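Local coordinates for protein L-threonine 3-dehydrogenase (Clostridioides difficile, PDB 7OL1) that probably catalyses the NAD-dependent oxidation of the side-chain hydroxyl of L-threonine, giving 2-amino-3-ketobutyrate, at residues Leu26-Leu31 with Ile52-Arg57; Ile93-Ser98 with Cys131-Pro136. One frame throughout, in Å; residues are numbered along the deposited sequence.

Overall arrangement
Contact 1 and contact 2 are two pairings of parallel strands in the same central sheet, their centres about 11 Å apart, and contact 1 closes along the chain before contact 2 opens. Strands 25-28 and 92-95 are neighbours, so the order across this part of the sheet is 51-55, 25-28, 92-95, 132-138. The seam between the contacts is made by Ile-94 N, 2.9 Å from Leu-26 O, and by Thr-28 OG1, which is hydrogen-bonded to Ala-97 N and weakly to His-95 ND1. Helices 33-46 and 236-248 cover one face, helices 78-87 and 108-129 the other. This is the Rossmann core of the epimerase/dehydratase family, in whose members the C-terminal ends of these strands border the dinucleotide site.

Contact 1: Leu26-Leu31 with Ile52-Arg57; sequences LITGAL and IASSRR
Leu-26 and Ile-27 pair in parallel with Ile-52 and Ala-53, the two strand axes lying 4.9 Å apart and turned 20° against each other. Ile-27 N donates to Ile-52 O, and Ser-54 N returns a bond to Ile-27 O. The same carbonyl takes a second bond, from Ser-54 OG at 3.0 Å. The two donors approach differently: the amide lies nearly along the C=O axis, whereas the hydroxyl comes in from the side, tilted out of the carbonyl plane, at a C=O...OG angle of 112°, so Ser-54 holds Ile-27 O with both its backbone and its side chain. Leu-26 and Ile-52 lean across one another on the face covered by helix 78-87. With its CG anti to the backbone N (chi1 165°), Leu-26 brings CD1 to 3.8 Å from Ile-52 CG2 and near the CB of Ser-54.

Beyond the strand pair the chain turns at Gly-29, which has positive phi and opens the glycine-rich loop between the first strand and helix 33-46, the element that in Rossmann-fold relatives receives the NAD pyrophosphate. Ala-30 N continues the pairing into this loop with a 3.0 Å bond to Ser-54 O, while Ala-30 CB meets Ala-53 CB at 3.7 Å. Both alanines, like Ile-27, also touch helix 33-46, the connection of the beta-alpha-beta unit formed by strands 25-28 and 51-55. Further along, a water spans the gap: it accepts from Leu-31 N at 3.0 Å and lies 2.8 Å from Ser-55 OG, to which it is hydrogen-bonded. Next to the water, the branched end of Leu-31 rests alongside Ser-55, its CG 3.9 Å from Ser-55 CB, and CD1 reaches the carbonyl oxygen of Arg-57.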
ATOM      1  N   LEU A  26      13.444 -19.625 -10.840  1.00 50.90           N
ATOM      2  CA  LEU A  26      12.050 -19.642 -11.369  1.00 51.64           C
ATOM      3  C   LEU A  26      11.673 -18.207 -11.727  1.00 50.47           C
ATOM      4  O   LEU A  26      11.688 -17.378 -10.849  1.00 59.63           O
ATOM      5  CB  LEU A  26      11.115 -20.226 -10.299  1.00 50.08           C
ATOM      6  CG  LEU A  26       9.610 -20.025 -10.490  1.00 49.80           C
ATOM      7  CD1 LEU A  26       9.099 -20.693 -11.751  1.00 49.19           C
ATOM      8  CD2 LEU A  26       8.828 -20.544  -9.288  1.00 52.30           C
ATOM      9  N   ILE A  27      11.322 -17.953 -12.977  1.00 51.51           N
ATOM     10  CA  ILE A  27      10.718 -16.681 -13.450  1.00 50.23           C
ATOM     11  C   ILE A  27       9.210 -16.859 -13.646  1.00 52.62           C
ATOM     12  O   ILE A  27       8.839 -17.560 -14.599  1.00 59.94           O
ATOM     13  CB  ILE A  27      11.367 -16.254 -14.777  1.00 50.54           C
ATOM     14  CG1 ILE A  27      12.895 -16.271 -14.695  1.00 51.44           C
ATOM     15  CG2 ILE A  27      10.826 -14.895 -15.198  1.00 49.42           C
ATOM     16  CD1 ILE A  27      13.550 -16.125 -16.041  1.00 54.06           C
ATOM     17  N   THR A  28       8.380 -16.192 -12.837  1.00 49.99           N
ATOM     18  CA  THR A  28       6.935 -15.985 -13.132  1.00 51.58           C
ATOM     19  C   THR A  28       6.804 -14.806 -14.103  1.00 51.65           C
ATOM     20  O   THR A  28       7.701 -13.972 -14.138  1.00 58.05           O
ATOM     21  CB  THR A  28       6.123 -15.812 -11.848  1.00 53.88           C
ATOM     22  OG1 THR A  28       6.270 -14.438 -11.521  1.00 54.27           O
ATOM     23  CG2 THR A  28       6.574 -16.697 -10.699  1.00 53.52           C
ATOM     24  N   GLY A  29       5.765 -14.791 -14.925  1.00 53.01           N
ATOM     25  CA  GLY A  29       5.504 -13.728 -15.914  1.00 56.62           C
ATOM     26  C   GLY A  29       6.562 -13.684 -17.000  1.00 52.78           C
ATOM     27  O   GLY A  29       6.817 -12.612 -17.584  1.00 58.92           O
ATOM     28  N   ALA A  30       7.124 -14.831 -17.322  1.00 56.13           N
ATOM     29  CA  ALA A  30       8.287 -14.949 -18.225  1.00 56.79           C
ATOM     30  C   ALA A  30       7.962 -14.522 -19.654  1.00 51.99           C
ATOM     31  O   ALA A  30       8.917 -14.445 -20.410  1.00 61.46           O
ATOM     32  CB  ALA A  30       8.817 -16.359 -18.206  1.00 59.83           C
ATOM     33  N   LEU A  31       6.709 -14.292 -20.052  1.00 57.09           N
ATOM     34  CA  LEU A  31       6.432 -13.930 -21.479  1.00 65.26           C
ATOM     35  C   LEU A  31       6.062 -12.442 -21.638  1.00 69.96           C
ATOM     36  O   LEU A  31       5.876 -11.994 -22.798  1.00 63.45           O
ATOM     37  CB  LEU A  31       5.337 -14.843 -22.040  1.00 62.42           C
ATOM     38  CG  LEU A  31       5.651 -16.337 -22.035  1.00 60.87           C
ATOM     39  CD1 LEU A  31       4.570 -17.093 -22.766  1.00 64.71           C
ATOM     40  CD2 LEU A  31       7.013 -16.660 -22.633  1.00 59.38           C
ATOM     41  N   ILE A  52      13.864 -22.043 -15.138  1.00 55.47           N
ATOM     42  CA  ILE A  52      12.436 -22.416 -15.325  1.00 54.74           C
ATOM     43  C   ILE A  52      11.630 -21.158 -15.639  1.00 53.16           C
ATOM     44  O   ILE A  52      11.292 -20.414 -14.691  1.00 53.92           O
ATOM     45  CB  ILE A  52      11.907 -23.094 -14.055  1.00 55.16           C
ATOM     46  CG1 ILE A  52      12.682 -24.370 -13.751  1.00 60.37           C
ATOM     47  CG2 ILE A  52      10.430 -23.357 -14.180  1.00 57.56           C
ATOM     48  CD1 ILE A  52      13.735 -24.157 -12.730  1.00 64.93           C
ATOM     49  N   ALA A  53      11.308 -20.948 -16.909  1.00 45.35           N
ATOM     50  CA  ALA A  53      10.342 -19.922 -17.345  1.00 49.91           C
ATOM     51  C   ALA A  53       8.930 -20.435 -17.103  1.00 51.28           C
ATOM     52  O   ALA A  53       8.719 -21.587 -17.392  1.00 60.59           O
ATOM     53  CB  ALA A  53      10.535 -19.616 -18.796  1.00 48.68           C
ATOM     54  N   SER A  54       8.030 -19.585 -16.613  1.00 52.56           N
ATOM     55  CA  SER A  54       6.623 -19.896 -16.270  1.00 54.83           C
ATOM     56  C   SER A  54       5.701 -18.766 -16.747  1.00 54.53           C
ATOM     57  O   SER A  54       6.154 -17.643 -16.754  1.00 67.29           O
ATOM     58  CB  SER A  54       6.509 -20.155 -14.786  1.00 59.96           C
ATOM     59  OG  SER A  54       6.219 -18.987 -14.034  1.00 64.44           O
ATOM     60  N   SER A  55       4.452 -19.062 -17.117  1.00 58.21           N
ATOM     61  CA  SER A  55       3.423 -18.088 -17.569  1.00 56.69           C
ATOM     62  C   SER A  55       2.031 -18.700 -17.402  1.00 56.16           C
ATOM     63  O   SER A  55       1.961 -19.900 -17.308  1.00 62.78           O
ATOM     64  CB  SER A  55       3.663 -17.664 -18.996  1.00 58.71           C
ATOM     65  OG  SER A  55       2.748 -16.643 -19.399  1.00 65.09           O
ATOM     66  N   ARG A  56       0.982 -17.879 -17.377  1.00 64.38           N
ATOM     67  CA  ARG A  56      -0.444 -18.290 -17.316  1.00 69.80           C
ATOM     68  C   ARG A  56      -0.778 -19.067 -18.598  1.00 70.21           C
ATOM     69  O   ARG A  56      -1.535 -20.066 -18.506  1.00 70.14           O
ATOM     70  CB  ARG A  56      -1.330 -17.050 -17.138  1.00 82.92           C
ATOM     71  CG  ARG A  56      -2.784 -17.346 -16.797  1.00113.94           C
ATOM     72  CD  ARG A  56      -3.744 -16.228 -17.207  1.00137.33           C
ATOM     73  NE  ARG A  56      -5.145 -16.649 -17.334  1.00145.54           N
ATOM     74  CZ  ARG A  56      -5.976 -16.913 -16.314  1.00142.58           C
ATOM     75  NH1 ARG A  56      -5.562 -16.818 -15.059  1.00143.72           N
ATOM     76  NH2 ARG A  56      -7.227 -17.275 -16.552  1.00135.20           N
ATOM     77  N   ARG A  57      -0.236 -18.630 -19.739  1.00 69.63           N
ATOM     78  CA  ARG A  57      -0.643 -19.072 -21.102  1.00 80.64           C
ATOM     79  C   ARG A  57       0.582 -18.949 -22.003  1.00 85.01           C
ATOM     80  O   ARG A  57       1.259 -17.906 -21.889  1.00 89.57           O
ATOM     81  CB  ARG A  57      -1.765 -18.208 -21.704  1.00 87.54           C
ATOM     82  CG  ARG A  57      -3.131 -18.298 -21.024  1.00108.40           C
ATOM     83  CD  ARG A  57      -4.091 -17.117 -21.236  1.00113.63           C
ATOM     84  NE  ARG A  57      -4.188 -16.703 -22.640  1.00133.04           N
ATOM     85  CZ  ARG A  57      -3.680 -15.580 -23.185  1.00136.76           C
ATOM     86  NH1 ARG A  57      -3.029 -14.677 -22.461  1.00132.57           N
ATOM     87  NH2 ARG A  57      -3.837 -15.357 -24.480  1.00119.54           N
TER
HETATM   88  O   HOH W   1       3.876 -14.078 -19.042  1.00 49.93           O

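Contact 2: Ile93-Ser98 with Cys131-Pro136; sequences IIHLAS and CKFFTP
A beta-alpha-beta crossover sets this contact: strand 92-95 leads, by way of helices 101-106 and 108-129, to strand 132-138, which lies beside it and runs parallel. Ile-93 and Phe-133 form one bridge, Ile-94 and Phe-134 the next. Three backbone bonds join the strands. Ile-93 N donates to Lys-132 O at 2.8 Å in an almost straight bond, Phe-134 N donates to Ile-93 O, and His-95 N closes the series on Phe-134 O at 2.9 Å, a more bent bond with N-H...O 136°.

The side chains divide between the two faces. On the one covered by helix 108-129, Ile-93 and Phe-133 cross at a slant, with Ile-93 CG2 3.9 Å from Phe-133 CE1, while the other branch of Ile-93 reaches back so that CG1 lies 4.0 Å from Cys-131 SG. In Phe-133 a chi1 of -164° sets CG opposite the backbone N, which sends the ring out over the face and somewhat forward, to lie alongside the His-95 side chain. The two side chains run in the same direction, their ring planes inclined by 33°, with Phe-133 CZ set against CB and CG of His-95. Leu-119 and Leu-123 of the helix also touch this phenyl ring. On the other face, Ile-94 CG2 meets Phe-134 CD1 at 4.0 Å; Phe-134 also touches Ile-243, Leu-246 and Ile-247 of helix 236-248, and Ile-94 shares Ile-247.

At the strand end, His-95 is the centre of an inverse gamma turn, closed by a weak bond from Leu-96 N to Ile-94 O. The chain then departs, and Leu-96 comes back with CD2 3.9 Å from Pro-136 CG, the two side chains set roughly at right angles. Paired parallel strands with a helix layer over each face are characteristic of the three-layer alpha/beta/alpha Rossmann fold.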
ATOM      1  N   ILE A  93      13.418 -16.766  -6.980  1.00 52.78           N
ATOM      2  CA  ILE A  93      12.145 -16.527  -7.718  1.00 45.62           C
ATOM      3  C   ILE A  93      12.168 -15.075  -8.206  1.00 46.89           C
ATOM      4  O   ILE A  93      12.258 -14.186  -7.384  1.00 57.12           O
ATOM      5  CB  ILE A  93      10.942 -16.837  -6.805  1.00 43.89           C
ATOM      6  CG1 ILE A  93      11.056 -18.227  -6.169  1.00 44.65           C
ATOM      7  CG2 ILE A  93       9.621 -16.680  -7.546  1.00 41.98           C
ATOM      8  CD1 ILE A  93       9.845 -18.648  -5.369  1.00 43.64           C
ATOM      9  N   ILE A  94      12.167 -14.860  -9.506  1.00 43.69           N
ATOM     10  CA  ILE A  94      11.973 -13.525 -10.109  1.00 46.51           C
ATOM     11  C   ILE A  94      10.494 -13.439 -10.497  1.00 52.10           C
ATOM     12  O   ILE A  94      10.111 -13.855 -11.620  1.00 52.13           O
ATOM     13  CB  ILE A  94      12.948 -13.314 -11.280  1.00 48.30           C
ATOM     14  CG1 ILE A  94      14.398 -13.463 -10.813  1.00 50.52           C
ATOM     15  CG2 ILE A  94      12.710 -11.968 -11.950  1.00 49.48           C
ATOM     16  CD1 ILE A  94      15.383 -13.562 -11.937  1.00 48.89           C
ATOM     17  N   HIS A  95       9.706 -12.894  -9.576  1.00 46.44           N
ATOM     18  CA  HIS A  95       8.243 -12.720  -9.676  1.00 42.81           C
ATOM     19  C   HIS A  95       7.874 -11.550 -10.583  1.00 45.23           C
ATOM     20  O   HIS A  95       7.418 -10.549 -10.035  1.00 58.70           O
ATOM     21  CB  HIS A  95       7.651 -12.549  -8.272  1.00 44.05           C
ATOM     22  CG  HIS A  95       6.170 -12.665  -8.283  1.00 50.90           C
ATOM     23  ND1 HIS A  95       5.540 -13.752  -8.853  1.00 48.70           N
ATOM     24  CD2 HIS A  95       5.200 -11.838  -7.825  1.00 49.70           C
ATOM     25  CE1 HIS A  95       4.235 -13.578  -8.745  1.00 60.19           C
ATOM     26  NE2 HIS A  95       3.991 -12.414  -8.106  1.00 54.25           N
ATOM     27  N   LEU A  96       7.908 -11.718 -11.910  1.00 41.63           N
ATOM     28  CA  LEU A  96       7.403 -10.691 -12.862  1.00 43.47           C
ATOM     29  C   LEU A  96       5.885 -10.774 -13.099  1.00 47.57           C
ATOM     30  O   LEU A  96       5.334  -9.846 -13.692  1.00 56.11           O
ATOM     31  CB  LEU A  96       8.089 -10.803 -14.221  1.00 42.10           C
ATOM     32  CG  LEU A  96       9.594 -11.028 -14.247  1.00 46.93           C
ATOM     33  CD1 LEU A  96      10.097 -10.977 -15.691  1.00 51.84           C
ATOM     34  CD2 LEU A  96      10.312 -10.019 -13.394  1.00 51.39           C
ATOM     35  N   ALA A  97       5.193 -11.842 -12.755  1.00 58.91           N
ATOM     36  CA  ALA A  97       3.752 -11.959 -13.102  1.00 63.37           C
ATOM     37  C   ALA A  97       3.032 -10.692 -12.646  1.00 55.12           C
ATOM     38  O   ALA A  97       3.181 -10.356 -11.481  1.00 59.19           O
ATOM     39  CB  ALA A  97       3.121 -13.165 -12.438  1.00 68.57           C
ATOM     40  N   SER A  98       2.245 -10.068 -13.518  1.00 54.87           N
ATOM     41  CA  SER A  98       1.328  -8.951 -13.155  1.00 56.42           C
ATOM     42  C   SER A  98       0.535  -8.444 -14.374  1.00 47.36           C
ATOM     43  O   SER A  98       0.933  -8.668 -15.516  1.00 48.97           O
ATOM     44  CB  SER A  98       2.110  -7.815 -12.538  1.00 56.78           C
ATOM     45  OG  SER A  98       3.181  -7.462 -13.405  1.00 61.69           O
ATOM     46  N   CYS A 131      14.088 -18.668  -0.270  1.00 63.86           N
ATOM     47  CA  CYS A 131      14.397 -18.142  -1.619  1.00 64.47           C
ATOM     48  C   CYS A 131      14.756 -16.675  -1.529  1.00 59.15           C
ATOM     49  O   CYS A 131      14.300 -15.988  -0.584  1.00 59.60           O
ATOM     50  CB  CYS A 131      13.220 -18.208  -2.573  1.00 67.96           C
ATOM     51  SG  CYS A 131      12.897 -19.908  -3.057  1.00 81.93           S
ATOM     52  N   LYS A 132      15.564 -16.287  -2.499  1.00 53.60           N
ATOM     53  CA  LYS A 132      15.738 -14.920  -2.994  1.00 59.94           C
ATOM     54  C   LYS A 132      14.451 -14.599  -3.738  1.00 59.01           C
ATOM     55  O   LYS A 132      14.010 -15.442  -4.531  1.00 61.18           O
ATOM     56  CB  LYS A 132      16.998 -14.857  -3.864  1.00 66.33           C
ATOM     57  CG  LYS A 132      18.283 -15.168  -3.104  1.00 77.06           C
ATOM     58  CD  LYS A 132      19.535 -14.856  -3.885  1.00 87.59           C
ATOM     59  CE  LYS A 132      20.190 -16.094  -4.451  1.00 96.22           C
ATOM     60  NZ  LYS A 132      20.971 -16.810  -3.414  1.00107.71           N
ATOM     61  N   PHE A 133      13.881 -13.433  -3.471  1.00 51.69           N
ATOM     62  CA  PHE A 133      12.583 -13.011  -4.030  1.00 50.06           C
ATOM     63  C   PHE A 133      12.706 -11.587  -4.597  1.00 47.94           C
ATOM     64  O   PHE A 133      12.721 -10.582  -3.855  1.00 59.29           O
ATOM     65  CB  PHE A 133      11.481 -13.195  -2.978  1.00 51.13           C
ATOM     66  CG  PHE A 133      10.115 -13.158  -3.616  1.00 56.40           C
ATOM     67  CD1 PHE A 133       9.552 -14.299  -4.148  1.00 52.25           C
ATOM     68  CD2 PHE A 133       9.437 -11.962  -3.781  1.00 58.28           C
ATOM     69  CE1 PHE A 133       8.317 -14.254  -4.769  1.00 53.92           C
ATOM     70  CE2 PHE A 133       8.210 -11.918  -4.422  1.00 57.38           C
ATOM     71  CZ  PHE A 133       7.656 -13.066  -4.922  1.00 55.75           C
ATOM     72  N   PHE A 134      12.767 -11.507  -5.916  1.00 42.52           N
ATOM     73  CA  PHE A 134      12.788 -10.249  -6.678  1.00 43.93           C
ATOM     74  C   PHE A 134      11.401  -9.952  -7.257  1.00 48.65           C
ATOM     75  O   PHE A 134      10.939 -10.722  -8.044  1.00 55.86           O
ATOM     76  CB  PHE A 134      13.818 -10.337  -7.791  1.00 45.59           C
ATOM     77  CG  PHE A 134      13.987  -9.047  -8.542  1.00 54.67           C
ATOM     78  CD1 PHE A 134      13.120  -8.716  -9.573  1.00 61.92           C
ATOM     79  CD2 PHE A 134      14.983  -8.159  -8.191  1.00 56.49           C
ATOM     80  CE1 PHE A 134      13.267  -7.534 -10.269  1.00 61.99           C
ATOM     81  CE2 PHE A 134      15.127  -6.972  -8.883  1.00 61.37           C
ATOM     82  CZ  PHE A 134      14.276  -6.668  -9.922  1.00 66.19           C
ATOM     83  N   THR A 135      10.824  -8.809  -6.896  1.00 51.33           N
ATOM     84  CA  THR A 135       9.605  -8.215  -7.474  1.00 50.37           C
ATOM     85  C   THR A 135       9.941  -6.865  -8.097  1.00 50.61           C
ATOM     86  O   THR A 135      10.438  -5.976  -7.431  1.00 54.17           O
ATOM     87  CB  THR A 135       8.587  -7.905  -6.379  1.00 54.87           C
ATOM     88  OG1 THR A 135       8.781  -8.840  -5.312  1.00 58.26           O
ATOM     89  CG2 THR A 135       7.176  -7.868  -6.921  1.00 52.61           C
ATOM     90  N   PRO A 136       9.643  -6.640  -9.381  1.00 52.83           N
ATOM     91  CA  PRO A 136       9.785  -5.325  -9.969  1.00 51.98           C
ATOM     92  C   PRO A 136       8.619  -4.443  -9.533  1.00 49.89           C
ATOM     93  O   PRO A 136       7.585  -4.976  -9.300  1.00 56.68           O
ATOM     94  CB  PRO A 136       9.712  -5.578 -11.471  1.00 53.49           C
ATOM     95  CG  PRO A 136       8.892  -6.839 -11.611  1.00 54.51           C
ATOM     96  CD  PRO A 136       9.108  -7.625 -10.332  1.00 59.18           C
TER